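Local coordinates for protein TASOR (Homo sapiens, PDB 6TL1) that is a HUSH complex subunit that helps maintain H3K9me3-linked epigenetic silencing, and is represented here by its pseudo-PARP domain, at residues G10-E13 / F14-V18; S23-E27 / P28-T32; R79-V82 / Q83-E87; L115-A118 / N119-T123. All coordinates share one frame; numbering follows the deposited sequence.

Interaction 1: G10-E13 / F14-V18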
loop_
_atom_site.group_PDB
_atom_site.type_symbol
_atom_site.label_atom_id
_atom_site.label_comp_id
_atom_site.label_asym_id
_atom_site.label_seq_id
_atom_site.Cartn_x
_atom_site.Cartn_y
_atom_site.Cartn_z
ATOM N N GLY A 10 17.526 -0.170 16.386
ATOM C CA GLY A 10 18.312 0.962 16.826
ATOM C C GLY A 10 19.296 1.481 15.805
ATOM O O GLY A 10 19.822 2.591 15.986
ATOM N N SER A 11 19.558 0.712 14.746
ATOM C CA SER A 11 20.441 1.124 13.670
ATOM C C SER A 11 19.771 2.185 12.802
ATOM O O SER A 11 18.553 2.367 12.828
ATOM C CB SER A 11 20.812 -0.079 12.808
ATOM O OG SER A 11 19.754 -0.370 11.899
ATOM N N ARG A 12 20.591 2.878 12.004
ATOM C CA ARG A 12 20.065 3.891 11.092
ATOM C C ARG A 12 19.023 3.302 10.142
ATOM O O ARG A 12 17.965 3.902 9.917
ATOM C CB ARG A 12 21.204 4.543 10.309
ATOM C CG ARG A 12 20.711 5.530 9.254
ATOM C CD ARG A 12 21.858 6.148 8.457
ATOM N NE ARG A 12 22.606 7.143 9.226
ATOM C CZ ARG A 12 22.276 8.430 9.309
ATOM N NH1 ARG A 12 21.202 8.891 8.676
ATOM N NH2 ARG A 12 23.024 9.262 10.026
ATOM N N GLU A 13 19.318 2.146 9.541
ATOM C CA GLU A 13 18.392 1.573 8.564
ATOM C C GLU A 13 17.091 1.144 9.221
ATOM O O GLU A 13 16.012 1.306 8.646
ATOM C CB GLU A 13 19.038 0.383 7.854
ATOM C CG GLU A 13 20.336 0.704 7.142
ATOM C CD GLU A 13 20.643 -0.281 6.019
ATOM O OE1 GLU A 13 20.810 -1.486 6.306
ATOM O OE2 GLU A 13 20.708 0.150 4.847
ATOM N N PHE A 14 17.182 0.576 10.420
ATOM C CA PHE A 14 15.999 0.165 11.165
ATOM C C PHE A 14 15.113 1.360 11.486
ATOM O O PHE A 14 13.889 1.304 11.303
ATOM C CB PHE A 14 16.436 -0.550 12.444
ATOM C CG PHE A 14 15.309 -1.152 13.241
ATOM C CD1 PHE A 14 14.609 -0.382 14.160
ATOM C CD2 PHE A 14 14.966 -2.484 13.095
ATOM C CE1 PHE A 14 13.586 -0.929 14.911
ATOM C CE2 PHE A 14 13.940 -3.036 13.845
ATOM C CZ PHE A 14 13.254 -2.257 14.751
ATOM N N GLU A 15 15.718 2.467 11.928
ATOM C CA GLU A 15 14.917 3.614 12.329
ATOM C C GLU A 15 14.377 4.382 11.132
ATOM O O GLU A 15 13.336 5.031 11.263
ATOM C CB GLU A 15 15.754 4.564 13.195
ATOM C CG GLU A 15 16.266 3.959 14.505
ATOM C CD GLU A 15 15.158 3.410 15.390
ATOM O OE1 GLU A 15 14.055 4.000 15.409
ATOM O OE2 GLU A 15 15.389 2.378 16.060
ATOM N N ASP A 16 15.031 4.280 9.970
ATOM C CA ASP A 16 14.458 4.795 8.725
ATOM C C ASP A 16 13.157 4.081 8.367
ATOM O O ASP A 16 12.189 4.713 7.929
ATOM C CB ASP A 16 15.466 4.672 7.578
ATOM C CG ASP A 16 16.525 5.772 7.590
ATOM O OD1 ASP A 16 16.389 6.750 8.355
ATOM O OD2 ASP A 16 17.504 5.650 6.823
ATOM N N VAL A 17 13.141 2.749 8.471
ATOM C CA VAL A 17 11.931 1.996 8.152
ATOM C C VAL A 17 10.825 2.338 9.139
ATOM O O VAL A 17 9.676 2.567 8.755
ATOM C CB VAL A 17 12.218 0.487 8.146
ATOM C CG1 VAL A 17 10.930 -0.293 7.866
ATOM C CG2 VAL A 17 13.284 0.170 7.115
ATOM N N VAL A 18 11.165 2.370 10.428
ATOM C CA VAL A 18 10.202 2.768 11.444
ATOM C C VAL A 18 9.742 4.195 11.197
ATOM O O VAL A 18 8.563 4.507 11.396
ATOM C CB VAL A 18 10.792 2.576 12.857
ATOM C CG1 VAL A 18 9.964 3.298 13.887
ATOM C CG2 VAL A 18 10.849 1.095 13.202
HETATM O O HOH W 1 17.330 6.976 10.737
HETATM O O HOH W 2 19.092 8.313 6.764
#
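Ser11 caps the first turn of helix 12-22 by accepting the amide proton of Phe14: N to OG is 3.1 Å, with an N-H...O angle of 164°. A chi1 of 80° sets OG between its own N and carbonyl carbon, within reach of that amide; the same oxygen is also hydrogen-bonded to Thr8 O, so this N-cap hydroxyl has two partners. The next three amides find their acceptors four residues back: Glu15 N meets Ser11 O at 3.0 Å, Asp16 N meets Arg12 O at 3.0 Å and Val17 N meets Glu13 O at 3.2 Å. Arg12 O takes a second proton from a water 3.2 Å away, which also donates to Asp16 OD1 at 2.6 Å. A second water accepts from Arg12 NH1, in the plane of the guanidinium, and donates to Asp16 OD2. The two opposite charges are thus joined through solvent, NH1 and OD2 lying 5.3 Å apart with the guanidinium and carboxylate planes 67° from each other. Phe14 and Val17 face inward: Phe14 packs on Leu7, Pro9 and Ala39, while Val17 reaches Leu41 of strand 34-42 and Ala203 and Val205 of strand 199-209, laying the helix against the antiparallel sheet.

Interaction 2: S23-E27 / P28-T32; sequences SSYLE and PTSVT
Ser30 N donates to Glu27 O over 2.7 Å in a nearly straight bond, N-H...O 169°, that closes a type I beta turn with Pro28 and Thr29 at its corners. The turn lies in the loop that carries the chain from helix 12-22 to strand 34-42. Thr32 N to Thr29 O, 3.2 Å, closes a further turn, so 28-32 coils with helical backbone angles without becoming a regular helix. The Ser30 side chain makes two further contacts. Its CB stands over the centre of the Tyr25 ring, 3.8 Å from the centroid and 10° off the normal, a CH-pi contact on one face. Its hydroxyl, placed beside the backbone N by a chi1 of -68°, bonds to Asp114 OD2. That carboxylate also accepts from the amides of Leu26, through OD1, and Glu27, through OD2. Farther along the ring, Val31 CB comes to 4.1 Å from Tyr25 CE2, and the hydroxyl at the far end of the ring is hydrogen-bonded to Tyr36 OH of strand 34-42. Buried Tyr25 and Ser30 therefore form the inner side, while Pro28, Thr29 and Val31 lie on the exposed one. The extended chain of Glu27 leads away from the turn, and its OE2 accepts from Leu171 N. At the ring's edge, near its plane, Pro28 O lies 3.6 Å from Tyr25 CD2.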
loop_
_atom_site.group_PDB
_atom_site.type_symbol
_atom_site.label_atom_id
_atom_site.label_comp_id
_atom_site.label_asym_id
_atom_site.label_seq_id
_atom_site.Cartn_x
_atom_site.Cartn_y
_atom_site.Cartn_z
ATOM N N SER A 23 5.677 8.343 10.363
ATOM C CA SER A 23 5.241 9.529 9.643
ATOM C C SER A 23 3.968 9.296 8.829
ATOM O O SER A 23 3.488 10.229 8.180
ATOM C CB SER A 23 6.375 10.024 8.749
ATOM O OG SER A 23 6.606 9.100 7.712
ATOM N N SER A 24 3.419 8.078 8.829
ATOM C CA SER A 24 2.314 7.717 7.945
ATOM C C SER A 24 1.054 7.319 8.712
ATOM O O SER A 24 0.182 6.637 8.163
ATOM C CB SER A 24 2.742 6.582 7.017
ATOM O OG SER A 24 3.971 6.895 6.372
ATOM N N TYR A 25 0.938 7.733 9.961
ATOM C CA TYR A 25 -0.242 7.434 10.753
ATOM C C TYR A 25 -1.382 8.377 10.407
ATOM O O TYR A 25 -1.177 9.549 10.068
ATOM C CB TYR A 25 0.058 7.557 12.252
ATOM C CG TYR A 25 0.963 6.483 12.820
ATOM C CD1 TYR A 25 0.942 5.192 12.315
ATOM C CD2 TYR A 25 1.842 6.769 13.872
ATOM C CE1 TYR A 25 1.766 4.210 12.837
ATOM C CE2 TYR A 25 2.667 5.794 14.401
ATOM C CZ TYR A 25 2.629 4.520 13.871
ATOM O OH TYR A 25 3.443 3.547 14.384
ATOM N N LEU A 26 -2.602 7.855 10.497
ATOM C CA LEU A 26 -3.744 8.756 10.466
ATOM C C LEU A 26 -3.843 9.509 11.783
ATOM O O LEU A 26 -4.170 10.702 11.811
ATOM C CB LEU A 26 -5.030 7.982 10.200
ATOM C CG LEU A 26 -6.273 8.855 10.352
ATOM C CD1 LEU A 26 -6.324 9.896 9.240
ATOM C CD2 LEU A 26 -7.544 8.007 10.372
ATOM N N GLU A 27 -3.541 8.836 12.886
ATOM C CA GLU A 27 -3.431 9.495 14.185
ATOM C C GLU A 27 -1.980 9.377 14.635
ATOM O O GLU A 27 -1.567 8.306 15.119
ATOM C CB GLU A 27 -4.371 8.846 15.195
ATOM C CG GLU A 27 -5.840 8.978 14.830
ATOM C CD GLU A 27 -6.760 8.400 15.894
ATOM O OE1 GLU A 27 -6.275 8.134 17.019
ATOM O OE2 GLU A 27 -7.958 8.204 15.602
ATOM N N PRO A 28 -1.185 10.448 14.553
ATOM C CA PRO A 28 0.247 10.323 14.894
ATOM C C PRO A 28 0.519 9.794 16.299
ATOM O O PRO A 28 1.611 9.257 16.525
ATOM C CB PRO A 28 0.775 11.749 14.699
ATOM C CG PRO A 28 -0.121 12.302 13.625
ATOM C CD PRO A 28 -1.491 11.768 13.974
ATOM N N THR A 29 -0.435 9.908 17.237
ATOM C CA THR A 29 -0.288 9.319 18.566
ATOM C C THR A 29 -0.356 7.797 18.568
ATOM O O THR A 29 -0.158 7.193 19.632
ATOM C CB THR A 29 -1.332 9.884 19.535
ATOM O OG1 THR A 29 -2.645 9.771 18.966
ATOM C CG2 THR A 29 -1.015 11.334 19.849
ATOM N N SER A 30 -0.642 7.162 17.423
ATOM C CA SER A 30 -0.519 5.716 17.321
ATOM C C SER A 30 0.911 5.261 17.593
ATOM O O SER A 30 1.162 4.053 17.670
ATOM C CB SER A 30 -0.932 5.227 15.921
ATOM O OG SER A 30 -2.327 5.389 15.680
ATOM N N VAL A 31 1.853 6.202 17.705
ATOM C CA VAL A 31 3.240 5.867 18.008
ATOM C C VAL A 31 3.360 5.160 19.352
ATOM O O VAL A 31 4.295 4.381 19.562
ATOM C CB VAL A 31 4.112 7.142 17.952
ATOM C CG1 VAL A 31 3.767 8.091 19.101
ATOM C CG2 VAL A 31 5.588 6.781 17.994
ATOM N N THR A 32 2.422 5.396 20.278
ATOM C CA THR A 32 2.479 4.712 21.567
ATOM C C THR A 32 1.913 3.305 21.511
ATOM O O THR A 32 2.240 2.485 22.373
ATOM C CB THR A 32 1.727 5.499 22.642
ATOM O OG1 THR A 32 0.311 5.355 22.447
ATOM C CG2 THR A 32 2.094 6.949 22.560
#

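Interaction 3: R79-V82 / Q83-E87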
loop_
_atom_site.group_PDB
_atom_site.type_symbol
_atom_site.label_atom_id
_atom_site.label_comp_id
_atom_site.label_asym_id
_atom_site.label_seq_id
_atom_site.Cartn_x
_atom_site.Cartn_y
_atom_site.Cartn_z
ATOM N N ARG A 79 -1.205 -15.251 7.608
ATOM C CA ARG A 79 -0.777 -16.622 7.348
ATOM C C ARG A 79 0.649 -16.723 6.827
ATOM O O ARG A 79 0.944 -17.576 5.982
ATOM C CB ARG A 79 -1.741 -17.290 6.361
ATOM C CG ARG A 79 -3.198 -17.206 6.786
ATOM C CD ARG A 79 -4.092 -18.048 5.896
ATOM N NE ARG A 79 -5.494 -17.961 6.299
ATOM C CZ ARG A 79 -6.408 -18.892 6.041
ATOM N NH1 ARG A 79 -6.071 -19.995 5.383
ATOM N NH2 ARG A 79 -7.658 -18.723 6.448
ATOM N N TYR A 80 1.533 -15.853 7.320
ATOM C CA TYR A 80 2.954 -15.904 6.985
ATOM C C TYR A 80 3.161 -15.826 5.476
ATOM O O TYR A 80 4.030 -16.493 4.909
ATOM C CB TYR A 80 3.604 -17.157 7.573
ATOM C CG TYR A 80 3.400 -17.268 9.067
ATOM C CD1 TYR A 80 4.231 -16.595 9.953
ATOM C CD2 TYR A 80 2.365 -18.033 9.592
ATOM C CE1 TYR A 80 4.044 -16.683 11.318
ATOM C CE2 TYR A 80 2.170 -18.128 10.960
ATOM C CZ TYR A 80 3.012 -17.447 11.817
ATOM O OH TYR A 80 2.823 -17.538 13.178
ATOM N N GLN A 81 2.338 -15.018 4.819
ATOM C CA GLN A 81 2.418 -14.833 3.381
ATOM C C GLN A 81 3.328 -13.677 2.989
ATOM O O GLN A 81 3.335 -13.283 1.818
ATOM C CB GLN A 81 1.019 -14.623 2.798
ATOM C CG GLN A 81 0.778 -15.383 1.504
ATOM C CD GLN A 81 0.918 -16.890 1.666
ATOM O OE1 GLN A 81 0.841 -17.423 2.776
ATOM N NE2 GLN A 81 1.115 -17.586 0.551
ATOM N N VAL A 82 4.078 -13.116 3.949
ATOM C CA VAL A 82 5.114 -12.134 3.630
ATOM C C VAL A 82 6.008 -12.657 2.519
ATOM O O VAL A 82 6.377 -11.924 1.593
ATOM C CB VAL A 82 5.944 -11.796 4.883
ATOM C CG1 VAL A 82 7.180 -10.985 4.490
ATOM C CG2 VAL A 82 5.116 -11.037 5.894
ATOM N N GLN A 83 6.371 -13.934 2.604
ATOM C CA GLN A 83 7.275 -14.540 1.630
ATOM C C GLN A 83 6.748 -14.405 0.210
ATOM O O GLN A 83 7.464 -13.933 -0.679
ATOM C CB GLN A 83 7.490 -16.011 1.978
ATOM C CG GLN A 83 8.270 -16.820 0.924
ATOM C CD GLN A 83 9.653 -16.269 0.650
ATOM O OE1 GLN A 83 10.333 -15.798 1.559
ATOM N NE2 GLN A 83 10.081 -16.336 -0.608
ATOM N N THR A 84 5.487 -14.783 -0.014
ATOM C CA THR A 84 4.954 -14.823 -1.375
ATOM C C THR A 84 4.803 -13.434 -1.980
ATOM O O THR A 84 5.137 -13.229 -3.154
ATOM C CB THR A 84 3.612 -15.545 -1.384
ATOM O OG1 THR A 84 3.777 -16.848 -0.810
ATOM C CG2 THR A 84 3.104 -15.688 -2.806
ATOM N N ILE A 85 4.312 -12.463 -1.204
ATOM C CA ILE A 85 4.161 -11.111 -1.740
ATOM C C ILE A 85 5.523 -10.480 -2.016
ATOM O O ILE A 85 5.707 -9.803 -3.034
ATOM C CB ILE A 85 3.297 -10.228 -0.814
ATOM C CG1 ILE A 85 1.827 -10.642 -0.862
ATOM C CG2 ILE A 85 3.410 -8.768 -1.204
ATOM C CD1 ILE A 85 1.415 -11.666 0.156
ATOM N N CYS A 86 6.499 -10.665 -1.122
ATOM C CA CYS A 86 7.790 -10.034 -1.376
ATOM C C CYS A 86 8.530 -10.715 -2.523
ATOM O O CYS A 86 9.296 -10.064 -3.245
ATOM C CB CYS A 86 8.631 -10.028 -0.102
ATOM S SG CYS A 86 7.909 -8.968 1.183
ATOM N N GLU A 87 8.297 -12.002 -2.735
ATOM C CA GLU A 87 9.013 -12.675 -3.804
ATOM C C GLU A 87 8.285 -12.545 -5.136
ATOM O O GLU A 87 8.931 -12.329 -6.164
ATOM C CB GLU A 87 9.233 -14.145 -3.451
ATOM C CG GLU A 87 9.516 -15.020 -4.653
ATOM C CD GLU A 87 9.613 -16.493 -4.305
ATOM O OE1 GLU A 87 9.953 -17.279 -5.208
ATOM O OE2 GLU A 87 9.297 -16.851 -3.154
#
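Two backbone bonds open the helix here: Ile85 N donates to Gln81 O over 3.3 Å, almost straight at 174°, and Cys86 N donates to Val82 O over 3.0 Å at 163°. Gln81 occupies the N-cap position, and its carbonyl is the first to be used by the helix. Among the polar side chains, Gln83 and Glu87 pair one turn apart. Gln83 NE2 gives a proton to Glu87 OE2 at 2.7 Å; the acceptor lies in the plane of the amide but is approached on the anti side of the carboxylate and well out of the carboxylate plane. Gln83 reaches it because its chain folds at chi2, 59°, after leaving the backbone with CG opposite N. Helix 82-88 follows strand 71-77, an outermost strand of the five-stranded antiparallel sheet of this PARP-like domain, and Asn44 ND2 bonds to the carbonyl of Cys86. The apolar contacts run along the inner side. Val82 CG1 touches Cys86 SG at 3.9 Å, and both residues pack on Phe4 and on Val204 of strand 199-209. Ile85, crossing the Gln81 side chain at about a right angle, presses CD1 to 3.0 Å from Gln81 O, a tight approach, and brings CD1 to 4.0 Å from Gln81 CB. Buried Ile85 also reaches Phe132 of strand 126-134.

Interaction 4: L115-A118 / N119-T123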
loop_
_atom_site.group_PDB
_atom_site.type_symbol
_atom_site.label_atom_id
_atom_site.label_comp_id
_atom_site.label_asym_id
_atom_site.label_seq_id
_atom_site.Cartn_x
_atom_site.Cartn_y
_atom_site.Cartn_z
ATOM N N LEU A 115 -4.009 2.013 10.146
ATOM C CA LEU A 115 -5.349 1.652 9.661
ATOM C C LEU A 115 -5.189 0.500 8.674
ATOM O O LEU A 115 -5.214 0.706 7.457
ATOM C CB LEU A 115 -6.027 2.858 9.021
ATOM C CG LEU A 115 -7.511 2.737 8.677
ATOM C CD1 LEU A 115 -8.271 2.027 9.778
ATOM C CD2 LEU A 115 -8.089 4.131 8.445
ATOM N N LEU A 116 -5.035 -0.713 9.206
ATOM C CA LEU A 116 -4.668 -1.880 8.415
ATOM C C LEU A 116 -5.768 -2.928 8.284
ATOM O O LEU A 116 -5.532 -3.975 7.670
ATOM C CB LEU A 116 -3.421 -2.532 9.021
ATOM C CG LEU A 116 -2.260 -1.567 9.235
ATOM C CD1 LEU A 116 -1.235 -2.167 10.199
ATOM C CD2 LEU A 116 -1.634 -1.200 7.901
ATOM N N GLN A 117 -6.957 -2.675 8.814
ATOM C CA GLN A 117 -8.062 -3.629 8.783
ATOM C C GLN A 117 -9.319 -2.865 9.172
ATOM O O GLN A 117 -9.242 -1.758 9.711
ATOM C CB GLN A 117 -7.806 -4.832 9.708
ATOM C CG GLN A 117 -8.173 -4.581 11.150
ATOM C CD GLN A 117 -7.856 -5.736 12.090
ATOM O OE1 GLN A 117 -7.290 -6.751 11.692
ATOM N NE2 GLN A 117 -8.262 -5.593 13.348
ATOM N N ALA A 118 -10.478 -3.462 8.873
ATOM C CA ALA A 118 -11.736 -2.732 8.985
ATOM C C ALA A 118 -12.056 -2.376 10.429
ATOM O O ALA A 118 -12.482 -1.253 10.719
ATOM C CB ALA A 118 -12.871 -3.553 8.375
ATOM N N ASN A 119 -11.842 -3.298 11.347
ATOM C CA ASN A 119 -12.148 -3.089 12.750
ATOM C C ASN A 119 -10.882 -2.767 13.532
ATOM O O ASN A 119 -9.766 -2.967 13.047
ATOM C CB ASN A 119 -12.855 -4.329 13.301
ATOM C CG ASN A 119 -14.134 -4.641 12.535
ATOM O OD1 ASN A 119 -14.753 -3.745 11.952
ATOM N ND2 ASN A 119 -14.517 -5.909 12.508
ATOM N N PRO A 120 -11.017 -2.251 14.753
ATOM C CA PRO A 120 -9.823 -1.915 15.539
ATOM C C PRO A 120 -9.043 -3.159 15.923
ATOM O O PRO A 120 -9.609 -4.233 16.143
ATOM C CB PRO A 120 -10.402 -1.232 16.788
ATOM C CG PRO A 120 -11.720 -0.687 16.340
ATOM C CD PRO A 120 -12.245 -1.722 15.376
ATOM N N LEU A 121 -7.727 -2.994 16.035
ATOM C CA LEU A 121 -6.888 -4.089 16.499
ATOM C C LEU A 121 -7.138 -4.362 17.978
ATOM O O LEU A 121 -7.417 -3.451 18.763
ATOM C CB LEU A 121 -5.410 -3.766 16.285
ATOM C CG LEU A 121 -4.966 -3.535 14.849
ATOM C CD1 LEU A 121 -3.557 -2.973 14.799
ATOM C CD2 LEU A 121 -5.047 -4.845 14.092
ATOM N N ASP A 122 -7.042 -5.638 18.349
ATOM C CA ASP A 122 -7.152 -6.056 19.740
ATOM C C ASP A 122 -5.830 -5.833 20.471
ATOM O O ASP A 122 -4.753 -5.924 19.878
ATOM C CB ASP A 122 -7.548 -7.532 19.827
ATOM C CG ASP A 122 -8.939 -7.805 19.272
ATOM O OD1 ASP A 122 -9.709 -6.843 19.063
ATOM O OD2 ASP A 122 -9.258 -8.992 19.039
ATOM N N THR A 123 -5.917 -5.553 21.771
ATOM C CA THR A 123 -4.708 -5.387 22.573
ATOM C C THR A 123 -3.889 -6.670 22.590
ATOM O O THR A 123 -4.429 -7.771 22.730
ATOM C CB THR A 123 -5.041 -5.001 24.016
ATOM O OG1 THR A 123 -6.002 -3.946 24.025
ATOM C CG2 THR A 123 -3.780 -4.544 24.739
#
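Gln117 folds its side chain across the start of 119-123, and the close part of the contact gathers on Asn119 O. Gln117 NE2 donates to that oxygen over 3.0 Å with an N-H...O angle of 147°. The acceptor lies in the plane of the amide, yet the donor stands well above the carbonyl plane, 57° out of it, away from the lone pairs. Gln117 CG presses on the same oxygen, also at 3.0 Å. Both approaches follow from chi1, 84°, which sets CG between the backbone N and carbonyl carbon, after which the chain runs straight out along the neighbouring residues. Leu121 covers one face of the amide: its CD2 methyl lies over the group, 3.4 Å from NE2 and 3.6 Å from CD, so one branch of the leucine does all the nearer touching. This is a surface loop between strands 107-110 and 126-134, and Pro120 to Thr123 run on in polyproline II-like conformation. Leu116 and Gln117 rest on strand 71-77, both touching Met76, and Leu115, which is buried, and Ala118 meet helix 176-179. The outward side is looser. Asn119 is exposed and its side chain turns back, OD1 lying 3.4 Å from the carbonyl carbon of Ala118, with a glycerol, probably from the crystallisation liquor, beside it. That glycerol bonds weakly to Ala118 O, and Pro120 touches the loop residue Leu172.

The four contacts follow one another along the chain, and none touches another. Interactions 2 and 4 come closest, about 4 Å between nearest atoms and about 14 Å between centres. Asp114, which binds the turn of interaction 2, directly precedes Leu115 of interaction 4, and Leu171 meets both. Interaction 1 lies about 5 Å from interaction 2 at the nearest atoms, since helix 12-22 leads into the 23-32 loop. The centre of interaction 3 lies about 20 to 25 Å from those of the others; those of interactions 1 and 4 are also about 25 Å apart. Strand 199-209 links interaction 3 to interaction 1, since its alternate residues, Ala203 and Val205 against Val204, meet the two helices, consistent with helices on opposite faces of the sheet.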